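Long-range contact in endoglucanase, glycoside hydrolase family 5 protein (Cytophaga hutchinsonii, PDB 5IHS), which probably hydrolyses internal beta-1,4-glucosidic bonds of cellulose as an endoglucanase built on a TIM barrel: residues Lys26-Lys38 / Met42-Gly54. Sequence-based numbering, arbitrary orientation. Where two conformers were deposited one is given.
Sequences KTIVEKYGKLSVK and MVGQYGDTVQLRG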
loop_
_atom_site.group_PDB
_atom_site.type_symbol
_atom_site.label_atom_id
_atom_site.label_comp_id
_atom_site.label_asym_id
_atom_site.label_seq_id
_atom_site.Cartn_x
_atom_site.Cartn_y
_atom_site.Cartn_z
ATOM N N LYS A 26 -18.438 -10.818 -12.634
ATOM C CA LYS A 26 -17.998 -10.500 -11.271
ATOM C C LYS A 26 -16.581 -9.914 -11.227
ATOM O O LYS A 26 -15.682 -10.443 -11.880
ATOM C CB LYS A 26 -17.982 -11.772 -10.430
ATOM C CG LYS A 26 -19.252 -12.070 -9.669
ATOM C CD LYS A 26 -19.163 -13.437 -9.004
ATOM C CE LYS A 26 -18.335 -13.385 -7.731
ATOM N NZ LYS A 26 -17.979 -14.751 -7.249
ATOM N N THR A 27 -16.377 -8.870 -10.413
ATOM C CA THR A 27 -15.100 -8.209 -10.176
ATOM C C THR A 27 -14.407 -8.825 -8.963
ATOM O O THR A 27 -14.985 -9.611 -8.211
ATOM C CB THR A 27 -15.342 -6.740 -9.854
ATOM O OG1 THR A 27 -16.095 -6.667 -8.640
ATOM C CG2 THR A 27 -16.083 -6.014 -10.982
ATOM N N ILE A 28 -13.146 -8.434 -8.767
ATOM C CA ILE A 28 -12.375 -8.903 -7.621
ATOM C C ILE A 28 -13.064 -8.518 -6.320
ATOM O O ILE A 28 -13.132 -9.314 -5.375
ATOM C CB ILE A 28 -10.955 -8.307 -7.681
ATOM C CG1 ILE A 28 -10.177 -8.809 -8.909
ATOM C CG2 ILE A 28 -10.206 -8.564 -6.376
ATOM C CD1 ILE A 28 -9.854 -10.285 -8.892
ATOM N N VAL A 29 -13.539 -7.275 -6.232
ATOM C CA VAL A 29 -14.172 -6.814 -5.005
ATOM C C VAL A 29 -15.514 -7.515 -4.800
ATOM O O VAL A 29 -15.911 -7.779 -3.663
ATOM C CB VAL A 29 -14.263 -5.278 -5.021
ATOM C CG1 VAL A 29 -15.081 -4.742 -3.882
ATOM C CG2 VAL A 29 -12.845 -4.684 -4.955
ATOM N N GLU A 30 -16.220 -7.857 -5.877
ATOM C CA GLU A 30 -17.425 -8.672 -5.713
ATOM C C GLU A 30 -17.086 -10.078 -5.227
ATOM O O GLU A 30 -17.831 -10.662 -4.437
ATOM C CB GLU A 30 -18.230 -8.715 -7.014
ATOM C CG GLU A 30 -18.952 -7.415 -7.279
ATOM C CD GLU A 30 -19.577 -7.327 -8.658
ATOM O OE1 GLU A 30 -19.292 -8.185 -9.514
ATOM O OE2 GLU A 30 -20.353 -6.377 -8.891
ATOM N N LYS A 31 -15.955 -10.625 -5.670
ATOM C CA LYS A 31 -15.533 -11.957 -5.241
ATOM C C LYS A 31 -15.258 -12.011 -3.743
ATOM O O LYS A 31 -15.762 -12.892 -3.038
ATOM C CB LYS A 31 -14.302 -12.404 -6.040
ATOM C CG LYS A 31 -13.767 -13.783 -5.651
ATOM C CD LYS A 31 -12.451 -14.093 -6.353
ATOM C CE LYS A 31 -11.880 -15.443 -5.962
ATOM N NZ LYS A 31 -12.687 -16.586 -6.451
ATOM N N TYR A 32 -14.429 -11.097 -3.238
ATOM C CA TYR A 32 -13.988 -11.184 -1.847
ATOM C C TYR A 32 -14.832 -10.342 -0.893
ATOM O O TYR A 32 -14.934 -10.680 0.294
ATOM C CB TYR A 32 -12.522 -10.762 -1.724
ATOM C CG TYR A 32 -11.510 -11.692 -2.352
ATOM C CD1 TYR A 32 -11.567 -13.069 -2.165
ATOM C CD2 TYR A 32 -10.458 -11.184 -3.100
ATOM C CE1 TYR A 32 -10.604 -13.908 -2.715
ATOM C CE2 TYR A 32 -9.505 -12.008 -3.651
ATOM C CZ TYR A 32 -9.567 -13.363 -3.461
ATOM O OH TYR A 32 -8.571 -14.137 -4.032
ATOM N N GLY A 33 -15.401 -9.235 -1.373
ATOM C CA GLY A 33 -16.263 -8.394 -0.564
ATOM C C GLY A 33 -15.522 -7.566 0.475
ATOM O O GLY A 33 -14.350 -7.192 0.318
ATOM N N LYS A 34 -16.235 -7.260 1.553
ATOM C CA LYS A 34 -15.665 -6.485 2.645
ATOM C C LYS A 34 -14.532 -7.259 3.297
ATOM O O LYS A 34 -14.652 -8.457 3.570
ATOM C CB LYS A 34 -16.742 -6.222 3.697
ATOM C CG LYS A 34 -17.845 -5.275 3.266
ATOM C CD LYS A 34 -18.916 -5.166 4.355
ATOM C CE LYS A 34 -19.952 -4.112 4.060
ATOM N NZ LYS A 34 -20.939 -4.060 5.165
ATOM N N LEU A 35 -13.443 -6.552 3.587
ATOM C CA LEU A 35 -12.257 -7.125 4.202
ATOM C C LEU A 35 -12.227 -6.833 5.697
ATOM O O LEU A 35 -12.721 -5.806 6.171
ATOM C CB LEU A 35 -10.997 -6.549 3.557
ATOM C CG LEU A 35 -10.917 -6.732 2.043
ATOM C CD1 LEU A 35 -9.642 -6.066 1.527
ATOM C CD2 LEU A 35 -10.961 -8.189 1.621
ATOM N N SER A 36 -11.606 -7.744 6.437
ATOM C CA SER A 36 -11.432 -7.582 7.871
ATOM C C SER A 36 -10.169 -8.331 8.280
ATOM O O SER A 36 -9.489 -8.941 7.451
ATOM C CB SER A 36 -12.675 -8.047 8.630
ATOM O OG SER A 36 -12.920 -9.390 8.332
ATOM N N VAL A 37 -9.848 -8.275 9.567
ATOM C CA VAL A 37 -8.634 -8.882 10.097
ATOM C C VAL A 37 -9.026 -9.926 11.126
ATOM O O VAL A 37 -9.837 -9.644 12.012
ATOM C CB VAL A 37 -7.700 -7.827 10.718
ATOM C CG1 VAL A 37 -6.436 -8.477 11.277
ATOM C CG2 VAL A 37 -7.346 -6.747 9.688
ATOM N N LYS A 38 -8.436 -11.116 11.013
ATOM C CA LYS A 38 -8.574 -12.185 11.999
ATOM C C LYS A 38 -7.173 -12.695 12.318
ATOM O O LYS A 38 -6.533 -13.325 11.465
ATOM C CB LYS A 38 -9.441 -13.310 11.440
ATOM C CG LYS A 38 -9.532 -14.562 12.300
ATOM C CD LYS A 38 -10.162 -14.285 13.652
ATOM C CE LYS A 38 -10.470 -15.577 14.401
ATOM N NZ LYS A 38 -11.648 -16.266 13.810
ATOM N N MET A 42 -5.730 -11.309 6.775
ATOM C CA MET A 42 -6.808 -10.535 6.186
ATOM C C MET A 42 -7.802 -11.510 5.571
ATOM O O MET A 42 -7.413 -12.406 4.813
ATOM C CB MET A 42 -6.255 -9.604 5.107
ATOM C CG MET A 42 -7.146 -8.425 4.800
ATOM S SD MET A 42 -6.345 -7.190 3.755
ATOM C CE MET A 42 -6.168 -8.119 2.245
ATOM N N VAL A 43 -9.080 -11.327 5.899
ATOM C CA VAL A 43 -10.149 -12.227 5.488
ATOM C C VAL A 43 -11.241 -11.413 4.812
ATOM O O VAL A 43 -11.312 -10.186 4.951
ATOM C CB VAL A 43 -10.705 -13.044 6.674
ATOM C CG1 VAL A 43 -9.602 -13.933 7.252
ATOM C CG2 VAL A 43 -11.281 -12.134 7.742
ATOM N N GLY A 44 -12.070 -12.109 4.032
ATOM C CA GLY A 44 -13.178 -11.503 3.332
ATOM C C GLY A 44 -14.522 -11.974 3.885
ATOM O O GLY A 44 -14.621 -12.950 4.627
ATOM N N GLN A 45 -15.579 -11.269 3.473
ATOM C CA GLN A 45 -16.884 -11.469 4.105
ATOM C C GLN A 45 -17.503 -12.823 3.787
ATOM O O GLN A 45 -18.430 -13.234 4.492
ATOM C CB GLN A 45 -17.858 -10.349 3.747
ATOM C CG GLN A 45 -18.443 -10.428 2.361
ATOM C CD GLN A 45 -19.372 -9.261 2.059
ATOM O OE1 GLN A 45 -18.916 -8.201 1.659
ATOM N NE2 GLN A 45 -20.680 -9.463 2.225
ATOM N N TYR A 46 -17.019 -13.524 2.765
ATOM C CA TYR A 46 -17.564 -14.816 2.375
ATOM C C TYR A 46 -16.708 -15.979 2.854
ATOM O O TYR A 46 -16.915 -17.112 2.407
ATOM C CB TYR A 46 -17.760 -14.862 0.855
ATOM C CG TYR A 46 -18.561 -13.686 0.326
ATOM C CD1 TYR A 46 -19.900 -13.514 0.670
ATOM C CD2 TYR A 46 -17.978 -12.748 -0.514
ATOM C CE1 TYR A 46 -20.625 -12.441 0.196
ATOM C CE2 TYR A 46 -18.698 -11.673 -0.999
ATOM C CZ TYR A 46 -20.021 -11.525 -0.642
ATOM O OH TYR A 46 -20.742 -10.452 -1.114
ATOM N N GLY A 47 -15.771 -15.727 3.764
ATOM C CA GLY A 47 -14.970 -16.774 4.361
ATOM C C GLY A 47 -13.646 -17.044 3.685
ATOM O O GLY A 47 -12.986 -18.035 4.022
ATOM N N ASP A 48 -13.230 -16.200 2.751
ATOM C CA ASP A 48 -11.929 -16.364 2.130
ATOM C C ASP A 48 -10.844 -15.777 3.022
ATOM O O ASP A 48 -11.048 -14.752 3.679
ATOM C CB ASP A 48 -11.887 -15.596 0.809
ATOM C CG ASP A 48 -12.895 -16.090 -0.188
ATOM O OD1 ASP A 48 -12.658 -17.159 -0.788
ATOM O OD2 ASP A 48 -13.923 -15.412 -0.390
ATOM N N THR A 49 -9.671 -16.408 3.013
ATOM C CA THR A 49 -8.451 -15.743 3.456
ATOM C C THR A 49 -7.874 -15.027 2.233
ATOM O O THR A 49 -7.657 -15.654 1.188
ATOM C CB THR A 49 -7.454 -16.733 4.061
ATOM O OG1 THR A 49 -8.077 -17.411 5.156
ATOM C CG2 THR A 49 -6.207 -15.997 4.568
ATOM N N VAL A 50 -7.684 -13.715 2.333
ATOM C CA VAL A 50 -7.409 -12.863 1.184
ATOM C C VAL A 50 -5.959 -12.407 1.197
ATOM O O VAL A 50 -5.439 -11.971 2.234
ATOM C CB VAL A 50 -8.361 -11.651 1.169
ATOM C CG1 VAL A 50 -8.056 -10.740 0.000
ATOM C CG2 VAL A 50 -9.807 -12.097 1.113
ATOM N N GLN A 51 -5.328 -12.466 0.023
ATOM C CA GLN A 51 -4.007 -11.894 -0.211
ATOM C C GLN A 51 -4.082 -11.067 -1.489
ATOM O O GLN A 51 -4.357 -11.609 -2.564
ATOM C CB GLN A 51 -2.943 -12.979 -0.346
ATOM C CG GLN A 51 -1.539 -12.406 -0.438
ATOM C CD GLN A 51 -0.498 -13.458 -0.697
ATOM O OE1 GLN A 51 -0.811 -14.638 -0.859
ATOM N NE2 GLN A 51 0.747 -13.033 -0.764
ATOM N N LEU A 52 -3.869 -9.763 -1.363
ATOM C CA LEU A 52 -3.894 -8.830 -2.477
ATOM C C LEU A 52 -2.470 -8.600 -2.973
ATOM O O LEU A 52 -1.507 -8.683 -2.207
ATOM C CB LEU A 52 -4.500 -7.494 -2.034
ATOM C CG LEU A 52 -5.920 -7.595 -1.469
ATOM C CD1 LEU A 52 -6.404 -6.233 -0.997
ATOM C CD2 LEU A 52 -6.912 -8.198 -2.469
ATOM N N ARG A 53 -2.334 -8.300 -4.262
ATOM C CA ARG A 53 -1.038 -7.929 -4.819
ATOM C C ARG A 53 -1.270 -6.876 -5.884
ATOM O O ARG A 53 -2.211 -6.988 -6.680
ATOM C CB ARG A 53 -0.313 -9.101 -5.486
ATOM C CG ARG A 53 -0.156 -10.363 -4.672
ATOM C CD ARG A 53 0.418 -11.454 -5.585
ATOM N NE ARG A 53 0.642 -12.693 -4.864
ATOM C CZ ARG A 53 -0.291 -13.598 -4.630
ATOM N NH1 ARG A 53 -1.518 -13.451 -5.120
ATOM N NH2 ARG A 53 0.021 -14.681 -3.933
ATOM N N GLY A 54 -0.427 -5.855 -5.892
ATOM C CA GLY A 54 -0.586 -4.810 -6.873
ATOM C C GLY A 54 0.564 -3.843 -6.911
ATOM O O GLY A 54 1.719 -4.196 -6.624
HETATM O O HOH W 1 -19.825 -9.160 -3.180
HETATM O O HOH W 2 -15.559 -15.523 -2.516
HETATM O O HOH W 3 -14.622 -13.344 1.155
HETATM O O HOH W 4 -6.224 -13.808 -2.463
#
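With CG beside its backbone N (chi1 -68°), the ring of Tyr32 lies against Val50, whose CG2 sits over one face in a CH-pi contact 4.1 Å from the ring centroid; Lys31 CD lies over the opposite face, toward its rim, and the Asp48 carboxylate stands at the edge. Gln45 CG, wedged between backbone N and carbonyl carbon (chi1 76°), sends an extended chain back to Lys34, whose N gives a nearly straight bond (N-H...O 177°) to a lone pair of Gln45 OE1 at 2.8 Å. Gly33, the first residue beyond helix 28-32, has the positive phi that favours glycine, and its CA lies 3.5 Å from Gln45 OE1.

Beyond it, Ser36 N to Val43 O and Val43 N to Ser36 O, both 2.9 Å, pair strands 35-38 and 41-44 as an antiparallel hairpin. Leu35 CD1 touches Met42 CE and meets Leu52 CD1 tip to tip, apolar groups suited to the buried side, where Tyr119 also touches Leu35 and Leu52.

At the helix end, the Glu30, Lys31 and Tyr32 carbonyls each accept from water, Tyr32 O from Gln45 N (3.3 Å) as well; these waters reach Tyr46 OH and Asp48 OD2. The chemistry implies apolar side chains turned to the N-terminal end of the barrel strands (Tyr119, Met216), which the hairpin covers, and a polar, water-bridged outer side.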